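Local coordinates for protein F420-reducing hydrogenase, subunit beta (Methanothermobacter marburgensis, PDB 4OMF) that probably passes electrons between an iron-sulfur cluster and coenzyme F420 through its bound FAD, as the beta subunit of F420-reducing hydrogenase, at residues 48-59 with 74-84. Numbering follows the deposited sequence.
Sequences AGPGEEFWKPQP and TKYTFSPNVMM. With FAD (flavin-adenine dinucleotide), chain R.
Lys75 meets the indole of Trp55 at its edge, near the ring plane, where Lys75 CG lies 3.7 Å from Trp55 CE3, and the two side chains cross at about a right angle. The Tyr76 ring carries the methyl CG2 of Thr74 over one face, offset toward the rim, and has the flavin ring of FAD at its edge. The contact joins a β-hairpin, made by strands 44-51 and 56-62 at the margin of the mixed sheet, to the irregular loop 74-84, and it illustrates how a loop laid across the face of a hairpin can read a cofactor with its backbone. Lys75 N donates an almost straight bond to the adenine N7A (170°), while its carbonyl O accepts from N6A at 2.9 Å; Ala48 N, from the hairpin, reaches the ribose O2B. The lysine chain bends at chi2 (89°), running past the Pro57 ring in the opposite direction, and its NZ makes only a weak bond to Ala48 O, its stronger partner being Gly73 O. Thr77 sets CG2 against Pro57 CD and Trp55 O, a buried carbonyl without a polar partner, while its OG1 bonds to Phe138 O. Further along, Pro59 fits among Pro80, Met83 and Met84, its CB 3.5 Å from Met84 CG. Asn81 lies between this proline and the adenine: OD1 accepts from Ser79 OG, the donor tilted 23° from the carbonyl plane, and ND2 bonds to Val100 O, two ties that fix the amide's rotation. Cut back to an alanine, this side chain would probably leave Ser79 OG and Val100 O without these mates and open a gap beside the adenine. A water joins the segments as well, donating to Pro57 O at 2.8 Å and to Phe78 O.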
loop_
_atom_site.group_PDB
_atom_site.type_symbol
_atom_site.label_atom_id
_atom_site.label_comp_id
_atom_site.label_asym_id
_atom_site.label_seq_id
_atom_site.Cartn_x
_atom_site.Cartn_y
_atom_site.Cartn_z
ATOM N N ALA C 48 -18.814 -16.796 17.532
ATOM C CA ALA C 48 -19.380 -16.388 16.249
ATOM C C ALA C 48 -20.821 -15.929 16.410
ATOM O O ALA C 48 -21.731 -16.748 16.359
ATOM C CB ALA C 48 -19.302 -17.538 15.236
ATOM N N GLY C 49 -21.022 -14.628 16.610
ATOM C CA GLY C 49 -22.345 -14.090 16.878
ATOM C C GLY C 49 -23.055 -13.654 15.611
ATOM O O GLY C 49 -22.491 -13.735 14.519
ATOM N N PRO C 50 -24.307 -13.191 15.748
ATOM C CA PRO C 50 -25.100 -12.780 14.581
ATOM C C PRO C 50 -24.419 -11.633 13.850
ATOM O O PRO C 50 -23.756 -10.818 14.495
ATOM C CB PRO C 50 -26.433 -12.326 15.195
ATOM C CG PRO C 50 -26.470 -12.962 16.567
ATOM C CD PRO C 50 -25.038 -13.017 17.014
ATOM N N GLY C 51 -24.566 -11.583 12.528
ATOM C CA GLY C 51 -23.945 -10.548 11.711
ATOM C C GLY C 51 -24.986 -9.707 10.986
ATOM O O GLY C 51 -26.103 -9.556 11.466
ATOM N N GLU C 52 -24.622 -9.189 9.814
ATOM C CA GLU C 52 -25.492 -8.267 9.076
ATOM C C GLU C 52 -26.273 -8.944 7.945
ATOM O O GLU C 52 -27.130 -8.323 7.322
ATOM C CB GLU C 52 -24.671 -7.097 8.518
ATOM C CG GLU C 52 -23.288 -7.475 8.005
ATOM C CD GLU C 52 -22.476 -6.264 7.561
ATOM O OE1 GLU C 52 -23.087 -5.218 7.240
ATOM O OE2 GLU C 52 -21.226 -6.358 7.538
ATOM N N GLU C 53 -25.974 -10.214 7.689
ATOM C CA GLU C 53 -26.760 -11.038 6.766
ATOM C C GLU C 53 -27.136 -12.350 7.457
ATOM O O GLU C 53 -26.428 -12.797 8.356
ATOM C CB GLU C 53 -25.976 -11.317 5.474
ATOM C CG GLU C 53 -25.434 -10.072 4.780
ATOM C CD GLU C 53 -26.526 -9.209 4.186
ATOM O OE1 GLU C 53 -27.616 -9.749 3.885
ATOM O OE2 GLU C 53 -26.302 -7.989 4.027
ATOM N N PHE C 54 -28.257 -12.952 7.055
ATOM C CA PHE C 54 -28.655 -14.243 7.626
ATOM C C PHE C 54 -27.553 -15.283 7.411
ATOM O O PHE C 54 -27.060 -15.423 6.291
ATOM C CB PHE C 54 -29.961 -14.735 6.992
ATOM C CG PHE C 54 -31.153 -13.891 7.340
ATOM C CD1 PHE C 54 -31.706 -13.951 8.606
ATOM C CD2 PHE C 54 -31.717 -13.041 6.404
ATOM C CE1 PHE C 54 -32.808 -13.172 8.936
ATOM C CE2 PHE C 54 -32.825 -12.255 6.733
ATOM C CZ PHE C 54 -33.360 -12.326 7.997
ATOM N N TRP C 55 -27.194 -16.001 8.478
ATOM C CA TRP C 55 -26.184 -17.069 8.462
ATOM C C TRP C 55 -24.803 -16.574 8.036
ATOM O O TRP C 55 -23.993 -17.335 7.507
ATOM C CB TRP C 55 -26.642 -18.226 7.558
ATOM C CG TRP C 55 -27.894 -18.794 8.079
ATOM C CD1 TRP C 55 -29.165 -18.550 7.630
ATOM C CD2 TRP C 55 -28.026 -19.613 9.237
ATOM N NE1 TRP C 55 -30.078 -19.208 8.421
ATOM C CE2 TRP C 55 -29.404 -19.865 9.418
ATOM C CE3 TRP C 55 -27.109 -20.173 10.137
ATOM C CZ2 TRP C 55 -29.892 -20.655 10.464
ATOM C CZ3 TRP C 55 -27.596 -20.963 11.173
ATOM C CH2 TRP C 55 -28.977 -21.186 11.330
ATOM N N LYS C 56 -24.540 -15.295 8.276
ATOM C CA LYS C 56 -23.228 -14.719 7.994
ATOM C C LYS C 56 -22.725 -14.105 9.299
ATOM O O LYS C 56 -22.902 -12.910 9.531
ATOM C CB LYS C 56 -23.326 -13.664 6.876
ATOM C CG LYS C 56 -22.003 -13.357 6.183
ATOM C CD LYS C 56 -22.261 -12.516 4.939
ATOM C CE LYS C 56 -21.007 -12.351 4.097
ATOM N NZ LYS C 56 -20.072 -11.346 4.696
ATOM N N PRO C 57 -22.104 -14.919 10.153
ATOM C CA PRO C 57 -21.826 -14.475 11.522
ATOM C C PRO C 57 -20.687 -13.469 11.591
ATOM O O PRO C 57 -19.940 -13.289 10.636
ATOM C CB PRO C 57 -21.448 -15.771 12.245
ATOM C CG PRO C 57 -20.861 -16.645 11.148
ATOM C CD PRO C 57 -21.681 -16.309 9.905
ATOM N N GLN C 58 -20.574 -12.807 12.734
ATOM C CA GLN C 58 -19.431 -11.941 13.015
ATOM C C GLN C 58 -18.867 -12.294 14.392
ATOM O O GLN C 58 -19.627 -12.475 15.360
ATOM C CB GLN C 58 -19.836 -10.462 12.946
ATOM C CG GLN C 58 -20.161 -9.985 11.523
ATOM C CD GLN C 58 -18.910 -9.792 10.653
ATOM O OE1 GLN C 58 -17.793 -9.611 11.165
ATOM N NE2 GLN C 58 -19.095 -9.829 9.332
ATOM N N PRO C 59 -17.540 -12.391 14.490
ATOM C CA PRO C 59 -16.924 -12.616 15.805
ATOM C C PRO C 59 -17.304 -11.506 16.755
ATOM O O PRO C 59 -17.398 -10.339 16.347
ATOM C CB PRO C 59 -15.421 -12.598 15.515
ATOM C CG PRO C 59 -15.321 -12.898 14.036
ATOM C CD PRO C 59 -16.538 -12.285 13.416
ATOM N N THR C 74 -24.389 -23.777 14.525
ATOM C CA THR C 74 -23.314 -23.679 13.536
ATOM C C THR C 74 -23.674 -22.858 12.293
ATOM O O THR C 74 -24.764 -22.956 11.759
ATOM C CB THR C 74 -22.879 -25.077 13.056
ATOM O OG1 THR C 74 -22.490 -25.859 14.184
ATOM C CG2 THR C 74 -21.700 -24.990 12.085
ATOM N N LYS C 75 -22.720 -22.065 11.838
ATOM C CA LYS C 75 -22.809 -21.403 10.546
ATOM C C LYS C 75 -21.660 -21.919 9.693
ATOM O O LYS C 75 -20.511 -21.731 10.065
ATOM C CB LYS C 75 -22.731 -19.880 10.703
ATOM C CG LYS C 75 -23.855 -19.290 11.584
ATOM C CD LYS C 75 -23.425 -19.280 13.049
ATOM C CE LYS C 75 -24.576 -18.935 13.976
ATOM N NZ LYS C 75 -24.155 -18.952 15.434
ATOM N N TYR C 76 -21.954 -22.582 8.569
ATOM C CA TYR C 76 -20.867 -23.161 7.777
ATOM C C TYR C 76 -20.265 -22.145 6.805
ATOM O O TYR C 76 -20.217 -22.382 5.599
ATOM C CB TYR C 76 -21.338 -24.407 7.021
ATOM C CG TYR C 76 -21.769 -25.518 7.950
ATOM C CD1 TYR C 76 -20.832 -26.205 8.734
ATOM C CD2 TYR C 76 -23.107 -25.889 8.045
ATOM C CE1 TYR C 76 -21.222 -27.220 9.589
ATOM C CE2 TYR C 76 -23.509 -26.902 8.904
ATOM C CZ TYR C 76 -22.564 -27.565 9.672
ATOM O OH TYR C 76 -22.977 -28.564 10.518
ATOM N N THR C 77 -19.823 -21.009 7.349
ATOM C CA THR C 77 -19.071 -20.033 6.581
ATOM C C THR C 77 -18.108 -19.323 7.527
ATOM O O THR C 77 -17.981 -19.678 8.720
ATOM C CB THR C 77 -19.998 -19.035 5.833
ATOM O OG1 THR C 77 -19.220 -18.208 4.944
ATOM C CG2 THR C 77 -20.748 -18.145 6.804
ATOM N N PHE C 78 -17.377 -18.347 7.006
ATOM C CA PHE C 78 -16.280 -17.764 7.770
ATOM C C PHE C 78 -16.741 -16.932 8.956
ATOM O O PHE C 78 -17.647 -16.112 8.839
ATOM C CB PHE C 78 -15.406 -16.879 6.869
ATOM C CG PHE C 78 -14.975 -17.544 5.594
ATOM C CD1 PHE C 78 -15.192 -16.932 4.371
ATOM C CD2 PHE C 78 -14.339 -18.778 5.613
ATOM C CE1 PHE C 78 -14.789 -17.536 3.187
ATOM C CE2 PHE C 78 -13.949 -19.389 4.444
ATOM C CZ PHE C 78 -14.174 -18.764 3.218
ATOM N N SER C 79 -16.090 -17.140 10.097
ATOM C CA SER C 79 -16.180 -16.240 11.235
ATOM C C SER C 79 -14.778 -16.220 11.806
ATOM O O SER C 79 -14.397 -17.131 12.526
ATOM C CB SER C 79 -17.193 -16.713 12.272
ATOM O OG SER C 79 -17.238 -15.826 13.386
ATOM N N PRO C 80 -13.977 -15.208 11.434
ATOM C CA PRO C 80 -12.557 -15.250 11.812
ATOM C C PRO C 80 -12.386 -14.895 13.280
ATOM O O PRO C 80 -11.945 -13.783 13.601
ATOM C CB PRO C 80 -11.913 -14.188 10.909
ATOM C CG PRO C 80 -12.962 -13.843 9.870
ATOM C CD PRO C 80 -14.279 -14.069 10.560
ATOM N N ASN C 81 -12.725 -15.839 14.154
ATOM C CA ASN C 81 -12.813 -15.579 15.589
ATOM C C ASN C 81 -11.530 -15.069 16.206
ATOM O O ASN C 81 -11.582 -14.310 17.163
ATOM C CB ASN C 81 -13.244 -16.852 16.342
ATOM C CG ASN C 81 -14.713 -17.147 16.187
ATOM O OD1 ASN C 81 -15.441 -16.399 15.541
ATOM N ND2 ASN C 81 -15.165 -18.236 16.795
ATOM N N VAL C 82 -10.383 -15.482 15.666
ATOM C CA VAL C 82 -9.113 -15.055 16.235
ATOM C C VAL C 82 -8.980 -13.541 16.192
ATOM O O VAL C 82 -8.323 -12.973 17.066
ATOM C CB VAL C 82 -7.907 -15.704 15.505
ATOM C CG1 VAL C 82 -6.576 -15.383 16.207
ATOM C CG2 VAL C 82 -8.105 -17.209 15.439
ATOM N N MET C 83 -9.600 -12.882 15.213
ATOM C CA MET C 83 -9.434 -11.425 15.053
ATOM C C MET C 83 -9.851 -10.604 16.284
ATOM O O MET C 83 -9.402 -9.472 16.447
ATOM C CB MET C 83 -10.218 -10.928 13.829
ATOM C CG MET C 83 -11.720 -10.802 14.046
ATOM S SD MET C 83 -12.631 -10.428 12.497
ATOM C CE MET C 83 -11.842 -8.850 12.156
ATOM N N MET C 84 -10.724 -11.142 17.138
ATOM C CA MET C 84 -11.231 -10.349 18.263
ATOM C C MET C 84 -10.526 -10.614 19.601
ATOM O O MET C 84 -10.834 -9.965 20.588
ATOM C CB MET C 84 -12.735 -10.593 18.452
ATOM C CG MET C 84 -13.583 -10.157 17.266
ATOM S SD MET C 84 -13.547 -8.368 17.097
ATOM C CE MET C 84 -14.146 -7.910 18.727
HETATM P PA FAD R . -23.311 -24.764 20.433
HETATM O O1A FAD R . -24.313 -24.889 19.315
HETATM O O2A FAD R . -23.699 -24.661 21.879
HETATM O O5B FAD R . -22.398 -23.500 20.107
HETATM C C5B FAD R . -21.768 -23.508 18.818
HETATM C C4B FAD R . -20.542 -22.597 18.903
HETATM O O4B FAD R . -19.851 -22.625 17.653
HETATM C C3B FAD R . -20.972 -21.159 19.166
HETATM O O3B FAD R . -20.220 -20.571 20.239
HETATM C C2B FAD R . -20.638 -20.454 17.859
HETATM O O2B FAD R . -20.207 -19.106 18.103
HETATM C C1B FAD R . -19.526 -21.300 17.268
HETATM N N9A FAD R . -19.526 -21.183 15.799
HETATM C C8A FAD R . -20.583 -21.392 14.994
HETATM N N7A FAD R . -20.238 -21.216 13.697
HETATM C C5A FAD R . -18.916 -20.887 13.688
HETATM C C6A FAD R . -17.921 -20.544 12.647
HETATM N N6A FAD R . -18.258 -20.502 11.331
HETATM N N1A FAD R . -16.671 -20.281 13.060
HETATM C C2A FAD R . -16.316 -20.280 14.363
HETATM N N3A FAD R . -17.171 -20.569 15.373
HETATM C C4A FAD R . -18.459 -20.873 15.077
HETATM N N1 FAD R . -18.680 -31.053 13.517
HETATM C C2 FAD R . -18.241 -32.340 13.216
HETATM O O2 FAD R . -18.574 -33.280 13.965
HETATM N N3 FAD R . -17.486 -32.545 12.069
HETATM C C4 FAD R . -17.125 -31.489 11.258
HETATM O O4 FAD R . -16.411 -31.712 10.255
HETATM C C4X FAD R . -18.068 -30.396 11.181
HETATM N N5 FAD R . -17.718 -29.325 10.213
HETATM C C5X FAD R . -17.699 -27.994 10.832
HETATM C C6 FAD R . -17.314 -26.953 9.971
HETATM C C7 FAD R . -17.464 -25.621 10.376
HETATM C C7M FAD R . -17.038 -24.486 9.454
HETATM C C8 FAD R . -18.015 -25.365 11.630
HETATM C C8M FAD R . -18.235 -23.969 12.181
HETATM C C9 FAD R . -18.418 -26.406 12.494
HETATM C C9A FAD R . -18.348 -27.735 12.059
HETATM N N10 FAD R . -18.655 -28.790 12.957
HETATM C C10 FAD R . -18.660 -30.103 12.522
HETATM C "C1'" FAD R . -18.922 -28.585 14.394
HETATM C "C2'" FAD R . -20.382 -28.473 14.747
HETATM O "O2'" FAD R . -21.200 -28.187 13.707
HETATM C "C3'" FAD R . -20.594 -27.816 15.906
HETATM O "O3'" FAD R . -20.377 -26.481 15.823
HETATM C "C4'" FAD R . -20.053 -28.463 17.170
HETATM O "O4'" FAD R . -20.487 -29.833 17.304
HETATM C "C5'" FAD R . -20.446 -27.654 18.411
HETATM O "O5'" FAD R . -21.813 -27.883 18.719
HETATM P P FAD R . -22.403 -27.544 20.167
HETATM O O1P FAD R . -21.468 -28.177 21.175
HETATM O O2P FAD R . -23.856 -27.915 20.217
HETATM O O3P FAD R . -22.197 -25.932 20.259
HETATM O O HOH W 1 -19.577 -14.677 8.204
#